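Long-range contacts in lectin (Cicer arietinum, PDB 4YEH), which binds a magnesium ion at the centre of its hemopexin fold, can also bind calcium, and probably takes part in metal ion transport: residues Asn4-Ser9 / Met170-Ala175; Asp21-Leu26 / Gly40-Arg45; Ile61-Asp66 / Asp118-Ser123; Asn70-Phe75 / Ile83-His88. One frame throughout, in Å; residues are numbered along the deposited sequence.

Interaction 1: Asn4-Ser9 / Met170-Ala175. With MG (magnesium ion), chain C.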
loop_
_atom_site.group_PDB
_atom_site.type_symbol
_atom_site.label_atom_id
_atom_site.label_comp_id
_atom_site.label_asym_id
_atom_site.label_seq_id
_atom_site.Cartn_x
_atom_site.Cartn_y
_atom_site.Cartn_z
ATOM N N ASN A 4 -13.359 13.120 2.034
ATOM C CA ASN A 4 -12.170 12.561 2.587
ATOM C C ASN A 4 -10.929 13.213 1.974
ATOM O O ASN A 4 -9.880 13.289 2.608
ATOM C CB ASN A 4 -12.149 11.056 2.350
ATOM C CG ASN A 4 -11.396 10.328 3.443
ATOM O OD1 ASN A 4 -10.893 10.990 4.337
ATOM N ND2 ASN A 4 -11.296 8.976 3.378
ATOM N N ALA A 5 -11.071 13.717 0.749
ATOM C CA ALA A 5 -9.932 14.242 0.026
ATOM C C ALA A 5 -10.441 15.046 -1.131
ATOM O O ALA A 5 -11.396 14.639 -1.839
ATOM C CB ALA A 5 -9.054 13.127 -0.478
ATOM N N ALA A 6 -9.804 16.199 -1.313
ATOM C CA ALA A 6 -10.019 17.033 -2.471
ATOM C C ALA A 6 -8.737 17.707 -2.890
ATOM O O ALA A 6 -7.776 17.815 -2.123
ATOM C CB ALA A 6 -11.105 18.038 -2.219
ATOM N N PHE A 7 -8.726 18.083 -4.167
ATOM C CA PHE A 7 -7.691 18.896 -4.724
ATOM C C PHE A 7 -8.388 19.775 -5.772
ATOM O O PHE A 7 -9.354 19.348 -6.375
ATOM C CB PHE A 7 -6.528 18.064 -5.269
ATOM C CG PHE A 7 -6.845 17.253 -6.500
ATOM C CD1 PHE A 7 -6.799 15.851 -6.450
ATOM C CD2 PHE A 7 -7.134 17.874 -7.727
ATOM C CE1 PHE A 7 -7.061 15.102 -7.571
ATOM C CE2 PHE A 7 -7.402 17.109 -8.869
ATOM C CZ PHE A 7 -7.361 15.726 -8.788
ATOM N N ARG A 8 -7.905 20.996 -5.977
ATOM C CA ARG A 8 -8.463 21.927 -6.964
ATOM C C ARG A 8 -8.078 21.528 -8.389
ATOM O O ARG A 8 -6.937 21.074 -8.619
ATOM C CB ARG A 8 -7.911 23.316 -6.689
ATOM C CG ARG A 8 -8.405 24.412 -7.606
ATOM C CD ARG A 8 -7.847 25.740 -7.156
ATOM N NE ARG A 8 -6.389 25.680 -7.066
ATOM C CZ ARG A 8 -5.616 26.672 -6.659
ATOM N NH1 ARG A 8 -6.151 27.842 -6.326
ATOM N NH2 ARG A 8 -4.291 26.498 -6.648
ATOM N N SER A 9 -9.022 21.681 -9.342
ATOM C CA SER A 9 -8.739 21.278 -10.704
ATOM C C SER A 9 -8.099 22.406 -11.470
ATOM O O SER A 9 -8.138 23.566 -11.025
ATOM C CB SER A 9 -9.969 20.691 -11.423
ATOM O OG SER A 9 -9.662 20.370 -12.783
ATOM N N MET A 170 -9.106 18.324 10.345
ATOM C CA MET A 170 -9.859 18.399 9.111
ATOM C C MET A 170 -9.756 17.133 8.311
ATOM O O MET A 170 -8.650 16.606 8.130
ATOM C CB MET A 170 -9.411 19.557 8.268
ATOM C CG MET A 170 -9.708 20.824 8.988
ATOM S SD MET A 170 -8.324 21.937 8.920
ATOM C CE MET A 170 -8.593 22.843 10.443
ATOM N N ASP A 171 -10.921 16.713 7.813
ATOM C CA ASP A 171 -11.164 15.483 7.127
ATOM C C ASP A 171 -10.772 15.596 5.638
ATOM O O ASP A 171 -10.337 14.625 4.982
ATOM C CB ASP A 171 -12.687 15.191 7.246
ATOM C CG ASP A 171 -13.096 14.378 8.529
ATOM O OD1 ASP A 171 -14.319 13.992 8.620
ATOM O OD2 ASP A 171 -12.232 14.058 9.404
ATOM N N SER A 172 -10.975 16.781 5.102
ATOM C CA SER A 172 -10.751 17.036 3.692
ATOM C C SER A 172 -10.514 18.540 3.465
ATOM O O SER A 172 -10.948 19.334 4.273
ATOM C CB SER A 172 -11.921 16.504 2.892
ATOM O OG SER A 172 -12.090 17.151 1.619
ATOM N N ALA A 173 -9.772 18.921 2.421
ATOM C CA ALA A 173 -9.591 20.357 2.049
ATOM C C ALA A 173 -9.283 20.554 0.585
ATOM O O ALA A 173 -8.810 19.654 -0.059
ATOM C CB ALA A 173 -8.495 21.024 2.860
ATOM N N PHE A 174 -9.610 21.734 0.065
ATOM C CA PHE A 174 -9.081 22.179 -1.206
ATOM C C PHE A 174 -9.029 23.746 -1.300
ATOM O O PHE A 174 -9.788 24.426 -0.622
ATOM C CB PHE A 174 -9.764 21.434 -2.376
ATOM C CG PHE A 174 -11.148 21.950 -2.747
ATOM C CD1 PHE A 174 -12.288 21.520 -2.068
ATOM C CD2 PHE A 174 -11.316 22.830 -3.824
ATOM C CE1 PHE A 174 -13.543 22.001 -2.420
ATOM C CE2 PHE A 174 -12.569 23.315 -4.177
ATOM C CZ PHE A 174 -13.689 22.883 -3.479
ATOM N N ALA A 175 -8.078 24.302 -2.054
ATOM C CA ALA A 175 -8.033 25.755 -2.342
ATOM C C ALA A 175 -9.021 26.128 -3.443
ATOM O O ALA A 175 -9.262 25.337 -4.366
ATOM C CB ALA A 175 -6.618 26.207 -2.750
HETATM MG MG MG C . -8.883 12.513 4.957
HETATM O O HOH W 1 -7.657 17.109 0.725
#
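Strands 4-8 and 172-175 run almost exactly parallel, 6° apart with axes 5.0 Å from each other at closest approach, Ala-5 lying opposite Ser-172 and Phe-7 opposite Phe-174. They do not bond to each other as sheet neighbours: the carbonyl oxygens of Ala-6 and Ala-173 face one another as two acceptors, and one water accepts from both Ala-6 N and Ala-173 N. At the N-terminal end a magnesium ion takes over the bridging, bound by Asn-4 OD1 and the backbone oxygen Asp-171 O, each at 2.6 Å, and also by Asp-62 O and Asp-118 O. The amide of Asn-4 has its CG anti to the backbone N (chi1 -150°), bringing OD1 back to the ion although the CB of Asn-4 points away from the partner strand. Further along, Ala-6 CB touches Phe-174 CB at 3.7 Å and meets the Phe-174 ring obliquely. Ser-172 CB rests on the Asn-4 to Ala-5 peptide, 3.6 Å from Ala-5 N. Arg-8 closes the far end: its CD sits 3.2 Å from Ala-175 O, and one face of its guanidinium lies over Ala-175 CB, while NH1 bonds to Ser-176 O outside the contact. Both strands, innermost in separate propeller blades, open with a classic beta bulge against their own sheets. Side by side at the central channel, they are thus bridged by a cation and a water in place of peptide-to-peptide bonds.

Interaction 2: Asp21-Leu26 / Gly40-Arg45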
loop_
_atom_site.group_PDB
_atom_site.type_symbol
_atom_site.label_atom_id
_atom_site.label_comp_id
_atom_site.label_asym_id
_atom_site.label_seq_id
_atom_site.Cartn_x
_atom_site.Cartn_y
_atom_site.Cartn_z
ATOM N N ASP A 21 -14.288 5.023 -1.389
ATOM C CA ASP A 21 -13.440 4.562 -2.491
ATOM C C ASP A 21 -13.978 5.151 -3.814
ATOM O O ASP A 21 -13.759 4.603 -4.918
ATOM C CB ASP A 21 -13.500 3.035 -2.578
ATOM C CG ASP A 21 -14.961 2.524 -2.876
ATOM O OD1 ASP A 21 -15.130 1.327 -3.227
ATOM O OD2 ASP A 21 -15.905 3.363 -2.715
ATOM N N LYS A 22 -14.729 6.250 -3.689
ATOM C CA LYS A 22 -15.434 6.914 -4.837
ATOM C C LYS A 22 -14.989 8.375 -5.052
ATOM O O LYS A 22 -14.329 8.994 -4.224
ATOM C CB LYS A 22 -16.975 6.873 -4.703
ATOM C CG LYS A 22 -17.607 5.497 -4.871
ATOM C CD LYS A 22 -19.088 5.546 -5.160
ATOM C CE LYS A 22 -19.753 4.221 -4.769
ATOM N NZ LYS A 22 -21.284 4.161 -4.959
ATOM N N TYR A 23 -15.321 8.900 -6.219
ATOM C CA TYR A 23 -15.025 10.282 -6.460
ATOM C C TYR A 23 -16.163 10.925 -7.212
ATOM O O TYR A 23 -17.033 10.234 -7.773
ATOM C CB TYR A 23 -13.671 10.464 -7.192
ATOM C CG TYR A 23 -13.645 10.203 -8.647
ATOM C CD1 TYR A 23 -13.591 8.864 -9.152
ATOM C CD2 TYR A 23 -13.658 11.274 -9.554
ATOM C CE1 TYR A 23 -13.547 8.612 -10.511
ATOM C CE2 TYR A 23 -13.601 11.057 -10.961
ATOM C CZ TYR A 23 -13.531 9.735 -11.420
ATOM O OH TYR A 23 -13.535 9.513 -12.752
ATOM N N VAL A 24 -16.160 12.260 -7.167
ATOM C CA VAL A 24 -16.977 13.098 -8.010
ATOM C C VAL A 24 -16.162 14.278 -8.576
ATOM O O VAL A 24 -15.165 14.680 -7.987
ATOM C CB VAL A 24 -18.226 13.618 -7.313
ATOM C CG1 VAL A 24 -19.343 12.621 -7.426
ATOM C CG2 VAL A 24 -17.953 14.027 -5.895
ATOM N N LEU A 25 -16.569 14.773 -9.751
ATOM C CA LEU A 25 -16.074 16.026 -10.287
ATOM C C LEU A 25 -17.264 16.939 -10.194
ATOM O O LEU A 25 -18.445 16.503 -10.264
ATOM C CB LEU A 25 -15.593 15.850 -11.726
ATOM C CG LEU A 25 -15.114 17.036 -12.558
ATOM C CD1 LEU A 25 -14.064 17.934 -11.876
ATOM C CD2 LEU A 25 -14.748 16.558 -13.962
ATOM N N LEU A 26 -16.950 18.207 -9.995
ATOM C CA LEU A 26 -17.898 19.173 -9.551
ATOM C C LEU A 26 -17.528 20.587 -9.969
ATOM O O LEU A 26 -16.385 20.960 -9.820
ATOM C CB LEU A 26 -17.982 19.036 -8.040
ATOM C CG LEU A 26 -18.587 20.115 -7.194
ATOM C CD1 LEU A 26 -20.103 20.076 -7.107
ATOM C CD2 LEU A 26 -17.988 19.885 -5.839
ATOM N N GLY A 40 -19.680 11.644 -12.245
ATOM C CA GLY A 40 -19.837 10.718 -11.164
ATOM C C GLY A 40 -21.086 10.982 -10.413
ATOM O O GLY A 40 -21.900 11.774 -10.858
ATOM N N PRO A 41 -21.230 10.372 -9.231
ATOM C CA PRO A 41 -20.209 9.658 -8.436
ATOM C C PRO A 41 -19.796 8.303 -8.949
ATOM O O PRO A 41 -20.644 7.372 -9.033
ATOM C CB PRO A 41 -20.863 9.502 -7.043
ATOM C CG PRO A 41 -22.306 9.675 -7.249
ATOM C CD PRO A 41 -22.572 10.270 -8.622
ATOM N N SER A 42 -18.506 8.188 -9.268
ATOM C CA SER A 42 -17.914 6.956 -9.832
ATOM C C SER A 42 -16.892 6.243 -8.899
ATOM O O SER A 42 -16.402 6.824 -7.913
ATOM C CB SER A 42 -17.373 7.284 -11.234
ATOM O OG SER A 42 -16.350 6.405 -11.637
ATOM N N PHE A 43 -16.577 4.982 -9.179
ATOM C CA PHE A 43 -15.419 4.340 -8.495
ATOM C C PHE A 43 -14.053 4.894 -8.996
ATOM O O PHE A 43 -13.933 5.249 -10.184
ATOM C CB PHE A 43 -15.466 2.826 -8.647
ATOM C CG PHE A 43 -16.490 2.174 -7.763
ATOM C CD1 PHE A 43 -16.316 2.142 -6.376
ATOM C CD2 PHE A 43 -17.660 1.625 -8.321
ATOM C CE1 PHE A 43 -17.279 1.580 -5.553
ATOM C CE2 PHE A 43 -18.624 1.050 -7.517
ATOM C CZ PHE A 43 -18.438 1.025 -6.115
ATOM N N VAL A 44 -13.062 4.980 -8.088
ATOM C CA VAL A 44 -11.712 5.401 -8.468
ATOM C C VAL A 44 -11.104 4.425 -9.492
ATOM O O VAL A 44 -10.476 4.861 -10.469
ATOM C CB VAL A 44 -10.773 5.626 -7.230
ATOM C CG1 VAL A 44 -9.314 5.643 -7.639
ATOM C CG2 VAL A 44 -11.156 6.926 -6.523
ATOM N N ARG A 45 -11.334 3.121 -9.287
ATOM C CA ARG A 45 -10.775 2.122 -10.203
ATOM C C ARG A 45 -11.303 2.330 -11.640
ATOM O O ARG A 45 -10.504 2.222 -12.564
ATOM C CB ARG A 45 -10.961 0.696 -9.669
ATOM C CG ARG A 45 -12.409 0.318 -9.414
ATOM C CD ARG A 45 -12.535 -0.873 -8.488
ATOM N NE ARG A 45 -12.325 -0.475 -7.100
ATOM C CZ ARG A 45 -13.288 -0.371 -6.186
ATOM N NH1 ARG A 45 -14.570 -0.621 -6.512
ATOM N NH2 ARG A 45 -12.998 0.002 -4.952
HETATM O O HOH W 2 -12.296 2.903 -6.475
#
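Asp-21 OD1 and Arg-45 NH2 form a salt bridge of 3.0 Å in which the nitrogen meets the oxygen on its anti side, 29° out of the carboxylate plane. The same NH2 also bonds to Gly-57 O, so the arginine links this contact to helix 55-59. With chi1 at 62°, Asp-21 places its carboxylate between its own backbone N and carbonyl carbon, the rotation that brings OD1 to this meeting. Its backbone oxygen is used too: Val-44 N donates to Asp-21 O over 3.3 Å in a nearly straight bond, and a water donates to that oxygen while accepting from Arg-45 N. Next along the strands, Tyr-23 and Ser-42 make an antiparallel hydrogen-bonded pair, Tyr-23 N to Ser-42 O and Ser-42 N to Tyr-23 O both measuring 2.9 Å. Packing surrounds these bonds. Asp-21 OD1 approaches the edge of the Phe-43 ring, the carboxylate turned 83° from the ring plane, while the extended Lys-22 chain passes with CD over a face of that ring. The Tyr-23 ring presents CE1 to Phe-43 O at its own edge, and Val-24 CG1 presses on Pro-41 CB at 3.5 Å, Pro-41 being joined to Gly-40 by a cis peptide. Phe-43 occupies the N-cap position of helix 44-47, so the edge of strand 22-27 meets the point where strand 40-43 turns into that helix, with strand 15-19 pairing along its other edge.

Interaction 3: Ile61-Asp66 / Asp118-Ser123. With MG (magnesium ion), chain C.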
loop_
_atom_site.group_PDB
_atom_site.type_symbol
_atom_site.label_atom_id
_atom_site.label_comp_id
_atom_site.label_asym_id
_atom_site.label_seq_id
_atom_site.Cartn_x
_atom_site.Cartn_y
_atom_site.Cartn_z
ATOM N N ILE A 61 -9.121 7.464 -1.850
ATOM C CA ILE A 61 -8.024 8.385 -1.587
ATOM C C ILE A 61 -8.337 9.295 -0.350
ATOM O O ILE A 61 -9.416 9.944 -0.315
ATOM C CB ILE A 61 -7.741 9.214 -2.831
ATOM C CG1 ILE A 61 -6.992 8.337 -3.801
ATOM C CG2 ILE A 61 -6.836 10.356 -2.468
ATOM C CD1 ILE A 61 -7.865 7.684 -4.821
ATOM N N ASP A 62 -7.439 9.321 0.634
ATOM C CA ASP A 62 -7.786 9.952 1.917
ATOM C C ASP A 62 -7.277 11.403 2.107
ATOM O O ASP A 62 -7.653 12.108 3.040
ATOM C CB ASP A 62 -7.513 9.003 3.122
ATOM C CG ASP A 62 -6.067 8.727 3.320
ATOM O OD1 ASP A 62 -5.266 9.616 2.950
ATOM O OD2 ASP A 62 -5.708 7.683 3.903
ATOM N N CYS A 63 -6.436 11.839 1.197
ATOM C CA CYS A 63 -5.857 13.168 1.164
ATOM C C CYS A 63 -5.296 13.399 -0.256
ATOM O O CYS A 63 -4.683 12.478 -0.870
ATOM C CB CYS A 63 -4.749 13.242 2.194
ATOM S SG CYS A 63 -3.988 14.852 2.402
ATOM N N SER A 64 -5.481 14.605 -0.769
ATOM C CA SER A 64 -4.827 15.023 -1.991
ATOM C C SER A 64 -4.590 16.593 -2.095
ATOM O O SER A 64 -5.102 17.350 -1.301
ATOM C CB SER A 64 -5.585 14.453 -3.212
ATOM O OG SER A 64 -6.989 14.753 -3.135
ATOM N N PHE A 65 -3.770 17.037 -3.046
ATOM C CA PHE A 65 -3.591 18.443 -3.303
ATOM C C PHE A 65 -3.150 18.792 -4.720
ATOM O O PHE A 65 -2.482 18.023 -5.445
ATOM C CB PHE A 65 -2.753 19.143 -2.212
ATOM C CG PHE A 65 -1.370 18.569 -2.023
ATOM C CD1 PHE A 65 -0.288 19.168 -2.632
ATOM C CD2 PHE A 65 -1.160 17.488 -1.216
ATOM C CE1 PHE A 65 0.959 18.666 -2.494
ATOM C CE2 PHE A 65 0.095 17.010 -1.029
ATOM C CZ PHE A 65 1.159 17.601 -1.679
ATOM N N ASP A 66 -3.576 19.968 -5.149
ATOM C CA ASP A 66 -3.175 20.457 -6.469
ATOM C C ASP A 66 -1.688 20.815 -6.345
ATOM O O ASP A 66 -1.244 21.269 -5.269
ATOM C CB ASP A 66 -3.985 21.696 -6.869
ATOM C CG ASP A 66 -3.636 22.174 -8.307
ATOM O OD1 ASP A 66 -3.832 21.370 -9.287
ATOM O OD2 ASP A 66 -3.213 23.368 -8.465
ATOM N N ASP A 118 -4.359 13.769 6.939
ATOM C CA ASP A 118 -5.799 14.003 6.960
ATOM C C ASP A 118 -6.305 14.723 5.716
ATOM O O ASP A 118 -7.164 14.227 4.990
ATOM C CB ASP A 118 -6.121 14.798 8.232
ATOM C CG ASP A 118 -6.203 13.924 9.461
ATOM O OD1 ASP A 118 -6.325 14.520 10.537
ATOM O OD2 ASP A 118 -6.134 12.659 9.356
ATOM N N ALA A 119 -5.738 15.875 5.450
ATOM C CA ALA A 119 -6.134 16.746 4.306
ATOM C C ALA A 119 -5.019 17.738 3.923
ATOM O O ALA A 119 -4.009 17.898 4.650
ATOM C CB ALA A 119 -7.441 17.523 4.629
ATOM N N ALA A 120 -5.236 18.424 2.795
ATOM C CA ALA A 120 -4.240 19.344 2.264
ATOM C C ALA A 120 -4.832 20.246 1.187
ATOM O O ALA A 120 -5.704 19.794 0.395
ATOM C CB ALA A 120 -3.047 18.561 1.711
ATOM N N PHE A 121 -4.312 21.491 1.100
ATOM C CA PHE A 121 -4.666 22.455 0.035
ATOM C C PHE A 121 -3.442 23.258 -0.530
ATOM O O PHE A 121 -2.465 23.576 0.201
ATOM C CB PHE A 121 -5.818 23.393 0.489
ATOM C CG PHE A 121 -5.394 24.473 1.463
ATOM C CD1 PHE A 121 -5.302 24.219 2.822
ATOM C CD2 PHE A 121 -5.059 25.742 1.021
ATOM C CE1 PHE A 121 -4.901 25.237 3.724
ATOM C CE2 PHE A 121 -4.670 26.751 1.890
ATOM C CZ PHE A 121 -4.576 26.512 3.248
ATOM N N ARG A 122 -3.468 23.527 -1.837
ATOM C CA ARG A 122 -2.439 24.327 -2.475
ATOM C C ARG A 122 -2.413 25.829 -2.072
ATOM O O ARG A 122 -3.420 26.564 -2.286
ATOM C CB ARG A 122 -2.650 24.316 -3.984
ATOM C CG ARG A 122 -1.570 25.094 -4.731
ATOM C CD ARG A 122 -0.284 24.313 -4.686
ATOM N NE ARG A 122 0.528 24.634 -5.871
ATOM C CZ ARG A 122 1.410 25.632 -5.963
ATOM N NH1 ARG A 122 1.630 26.440 -4.968
ATOM N NH2 ARG A 122 2.094 25.792 -7.043
ATOM N N SER A 123 -1.248 26.286 -1.589
ATOM C CA SER A 123 -1.048 27.699 -1.242
ATOM C C SER A 123 -0.898 28.508 -2.474
ATOM O O SER A 123 -0.521 27.993 -3.503
ATOM C CB SER A 123 0.210 27.916 -0.367
ATOM O OG SER A 123 0.216 29.229 0.208
HETATM MG MG MG C . -8.883 12.513 4.957
#
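The carbonyl oxygens Asp-62 O and Asp-118 O grip one magnesium ion from the residues that lead into two neighbouring strands, at 2.3 Å and 2.4 Å respectively. They stand only 2.9 Å apart, a closeness between two acceptors that the shared cation accounts for. Asn-4 OD1 and Asp-171 O complete the four protein ligands, whereas the carboxylates turn elsewhere: Asp-62 OD2 accepts from Glu-77 N and Asp-118 OD1 from Gly-134 N. Beyond the ion the strands continue parallel, 3° apart with axes 5.4 Å from each other, without direct bonds between their backbones. Cys-63 holds SG anti to its N (chi1 -175°), which lays the sulfur along the backbone of Ala-119, 3.4 Å from CA. Ala-120 CB then fits against Phe-65 CD2 at 3.6 Å, oblique to the ring. At the far end Arg-122 CD approaches Asp-66 O, which lies at the guanidinium edge, while Arg-122 NE and NH1 bond to Thr-67 O and Gly-126 O. Strands 63-66 and 119-122 are the innermost of two adjoining four-stranded blades; behind them stand strands 71-76 and 128-133, and strand 3-8 touches both through Ser-64 and Arg-122.

Interaction 4: Asn70-Phe75 / Ile83-His88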
loop_
_atom_site.group_PDB
_atom_site.type_symbol
_atom_site.label_atom_id
_atom_site.label_comp_id
_atom_site.label_asym_id
_atom_site.label_seq_id
_atom_site.Cartn_x
_atom_site.Cartn_y
_atom_site.Cartn_z
ATOM N N ASN A 70 -1.841 19.993 -14.740
ATOM C CA ASN A 70 -2.829 18.934 -14.441
ATOM C C ASN A 70 -2.243 17.851 -13.607
ATOM O O ASN A 70 -2.235 16.724 -14.076
ATOM C CB ASN A 70 -3.261 18.235 -15.716
ATOM C CG ASN A 70 -3.964 19.136 -16.663
ATOM O OD1 ASN A 70 -4.742 20.012 -16.249
ATOM N ND2 ASN A 70 -3.707 18.930 -17.944
ATOM N N GLU A 71 -1.758 18.168 -12.421
ATOM C CA GLU A 71 -1.008 17.246 -11.592
ATOM C C GLU A 71 -1.434 17.417 -10.155
ATOM O O GLU A 71 -1.788 18.515 -9.751
ATOM C CB GLU A 71 0.547 17.424 -11.712
ATOM C CG GLU A 71 1.203 16.400 -12.645
ATOM C CD GLU A 71 2.639 16.762 -13.093
ATOM O OE1 GLU A 71 3.586 16.782 -12.271
ATOM O OE2 GLU A 71 2.839 17.036 -14.281
ATOM N N ALA A 72 -1.411 16.323 -9.416
ATOM C CA ALA A 72 -1.881 16.302 -8.017
ATOM C C ALA A 72 -1.319 15.080 -7.275
ATOM O O ALA A 72 -1.161 14.035 -7.849
ATOM C CB ALA A 72 -3.431 16.355 -7.926
ATOM N N PHE A 73 -0.992 15.280 -6.020
ATOM C CA PHE A 73 -0.538 14.227 -5.093
ATOM C C PHE A 73 -1.766 13.615 -4.427
ATOM O O PHE A 73 -2.741 14.313 -4.089
ATOM C CB PHE A 73 0.412 14.810 -4.037
ATOM C CG PHE A 73 1.872 14.910 -4.496
ATOM C CD1 PHE A 73 2.663 13.762 -4.620
ATOM C CD2 PHE A 73 2.465 16.123 -4.749
ATOM C CE1 PHE A 73 3.991 13.841 -5.008
ATOM C CE2 PHE A 73 3.813 16.196 -5.107
ATOM C CZ PHE A 73 4.580 15.049 -5.243
ATOM N N ILE A 74 -1.734 12.298 -4.302
ATOM C CA ILE A 74 -2.816 11.526 -3.757
ATOM C C ILE A 74 -2.214 10.473 -2.810
ATOM O O ILE A 74 -1.108 9.924 -3.045
ATOM C CB ILE A 74 -3.635 10.843 -4.857
ATOM C CG1 ILE A 74 -2.706 10.118 -5.788
ATOM C CG2 ILE A 74 -4.500 11.854 -5.636
ATOM C CD1 ILE A 74 -2.597 8.629 -5.621
ATOM N N PHE A 75 -2.964 10.206 -1.745
ATOM C CA PHE A 75 -2.499 9.505 -0.568
ATOM C C PHE A 75 -3.537 8.480 -0.125
ATOM O O PHE A 75 -4.726 8.605 -0.353
ATOM C CB PHE A 75 -2.381 10.520 0.596
ATOM C CG PHE A 75 -1.239 11.497 0.484
ATOM C CD1 PHE A 75 -0.034 11.254 1.158
ATOM C CD2 PHE A 75 -1.383 12.681 -0.223
ATOM C CE1 PHE A 75 1.017 12.148 1.098
ATOM C CE2 PHE A 75 -0.317 13.602 -0.270
ATOM C CZ PHE A 75 0.902 13.311 0.373
ATOM N N ILE A 83 0.195 11.944 -9.596
ATOM C CA ILE A 83 -0.447 11.538 -10.806
ATOM C C ILE A 83 -0.777 12.774 -11.637
ATOM O O ILE A 83 -0.764 13.907 -11.157
ATOM C CB ILE A 83 -1.749 10.719 -10.467
ATOM C CG1 ILE A 83 -2.964 11.634 -10.175
ATOM C CG2 ILE A 83 -1.495 9.687 -9.310
ATOM C CD1 ILE A 83 -4.298 10.927 -10.567
ATOM N N ASP A 84 -1.005 12.554 -12.919
ATOM C CA ASP A 84 -1.613 13.574 -13.750
ATOM C C ASP A 84 -3.066 13.100 -13.856
ATOM O O ASP A 84 -3.324 11.996 -14.321
ATOM C CB ASP A 84 -0.980 13.599 -15.143
ATOM C CG ASP A 84 -1.803 14.387 -16.133
ATOM O OD1 ASP A 84 -1.216 15.119 -16.973
ATOM O OD2 ASP A 84 -3.050 14.287 -16.092
ATOM N N TYR A 85 -4.010 13.941 -13.416
ATOM C CA TYR A 85 -5.404 13.510 -13.455
ATOM C C TYR A 85 -6.140 13.673 -14.813
ATOM O O TYR A 85 -7.313 13.228 -14.923
ATOM C CB TYR A 85 -6.186 14.110 -12.332
ATOM C CG TYR A 85 -6.068 15.607 -12.233
ATOM C CD1 TYR A 85 -5.124 16.174 -11.373
ATOM C CD2 TYR A 85 -6.878 16.448 -12.942
ATOM C CE1 TYR A 85 -5.009 17.535 -11.255
ATOM C CE2 TYR A 85 -6.756 17.813 -12.800
ATOM C CZ TYR A 85 -5.828 18.346 -11.968
ATOM O OH TYR A 85 -5.692 19.711 -11.821
ATOM N N ALA A 86 -5.467 14.274 -15.803
ATOM C CA ALA A 86 -5.984 14.411 -17.183
ATOM C C ALA A 86 -7.453 14.919 -17.244
ATOM O O ALA A 86 -8.378 14.135 -17.503
ATOM C CB ALA A 86 -5.848 13.113 -17.963
ATOM N N PRO A 87 -7.657 16.218 -16.967
ATOM C CA PRO A 87 -8.997 16.743 -16.890
ATOM C C PRO A 87 -9.808 16.444 -18.119
ATOM O O PRO A 87 -9.465 16.936 -19.202
ATOM C CB PRO A 87 -8.801 18.253 -16.675
ATOM C CG PRO A 87 -7.342 18.485 -16.670
ATOM C CD PRO A 87 -6.683 17.155 -16.405
ATOM N N HIS A 88 -10.867 15.639 -17.919
ATOM C CA HIS A 88 -11.870 15.295 -18.930
ATOM C C HIS A 88 -11.268 14.431 -19.999
ATOM O O HIS A 88 -11.394 14.757 -21.182
ATOM C CB HIS A 88 -12.489 16.546 -19.581
ATOM C CG HIS A 88 -13.132 17.468 -18.600
ATOM N ND1 HIS A 88 -14.495 17.495 -18.392
ATOM C CD2 HIS A 88 -12.596 18.383 -17.750
ATOM C CE1 HIS A 88 -14.771 18.400 -17.464
ATOM N NE2 HIS A 88 -13.638 18.956 -17.058
HETATM O O HOH W 3 -3.231 16.571 -18.683
#
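Ala-72 and Ile-83 form an antiparallel hydrogen-bonded pair in the beta hairpin of strands 71-76 and 79-84, the two middle strands of a four-stranded propeller blade. Both bonds, Ala-72 N to Ile-83 O and Ile-83 N to Ala-72 O, measure 3.0 Å, with angles at hydrogen of 161° and 175°. Beyond Asp-84 the chain leaves the sheet, and the one further backbone hydrogen bond between the segments, Tyr-85 N to Asn-70 O, is weak. Side chains take over there. Tyr-85 has CG between its backbone N and carbonyl carbon (chi1 53°), which folds the ring back over the other strand: the Asn-70 carbonyl group lies over one face, and CD1 comes 3.8 Å from Ala-72 CB. The same ring also meets those of Phe-7 and Tyr-16, linking the hairpin to the preceding blade. Asn-70 sets its CG anti to the carbonyl carbon (chi1 -63°), and from that rotation its amide crosses Pro-87, OD1 coming 3.0 Å from Pro-87 CG while accepting from Ser-10 OG. Asp-84 turns its OD2 to the backbone N of Ala-86 as in an Asx turn, although the modelled separation is too short to be trusted. A water donates to Asp-84 OD1; its link to Asn-70 ND2 is modelled too short and stays doubtful. Glu-71 lays CG beside Ile-83 O and forms a salt bridge through OE1 with Arg-82. On the apolar side, Ile-74 and Ile-83 cross at about a right angle, with Ile-74 CG1 touching Ile-83 CG2 at 3.7 Å.

Overall arrangement
All four contacts belong to one four-bladed beta-propeller. Interactions 1 and 3 sit at its middle, centres 5 Å apart, where the innermost strands 3-8, 63-66, 119-122 and 172-175 surround the channel and share the magnesium ion. Interactions 2 and 4 lie within blades, 14 Å and 13 Å from interaction 1 by centres: interaction 2 shares a sheet with strand 3-8, and interaction 4 shares one with strand 63-66. Along the chain, interaction 1 encloses the other three; interaction 2 closes before interaction 3 opens, and interaction 4 is nested within interaction 3. Strand 172-175, late in the chain, comes back beside strand 3-8 at its start, closing the ring around the metal.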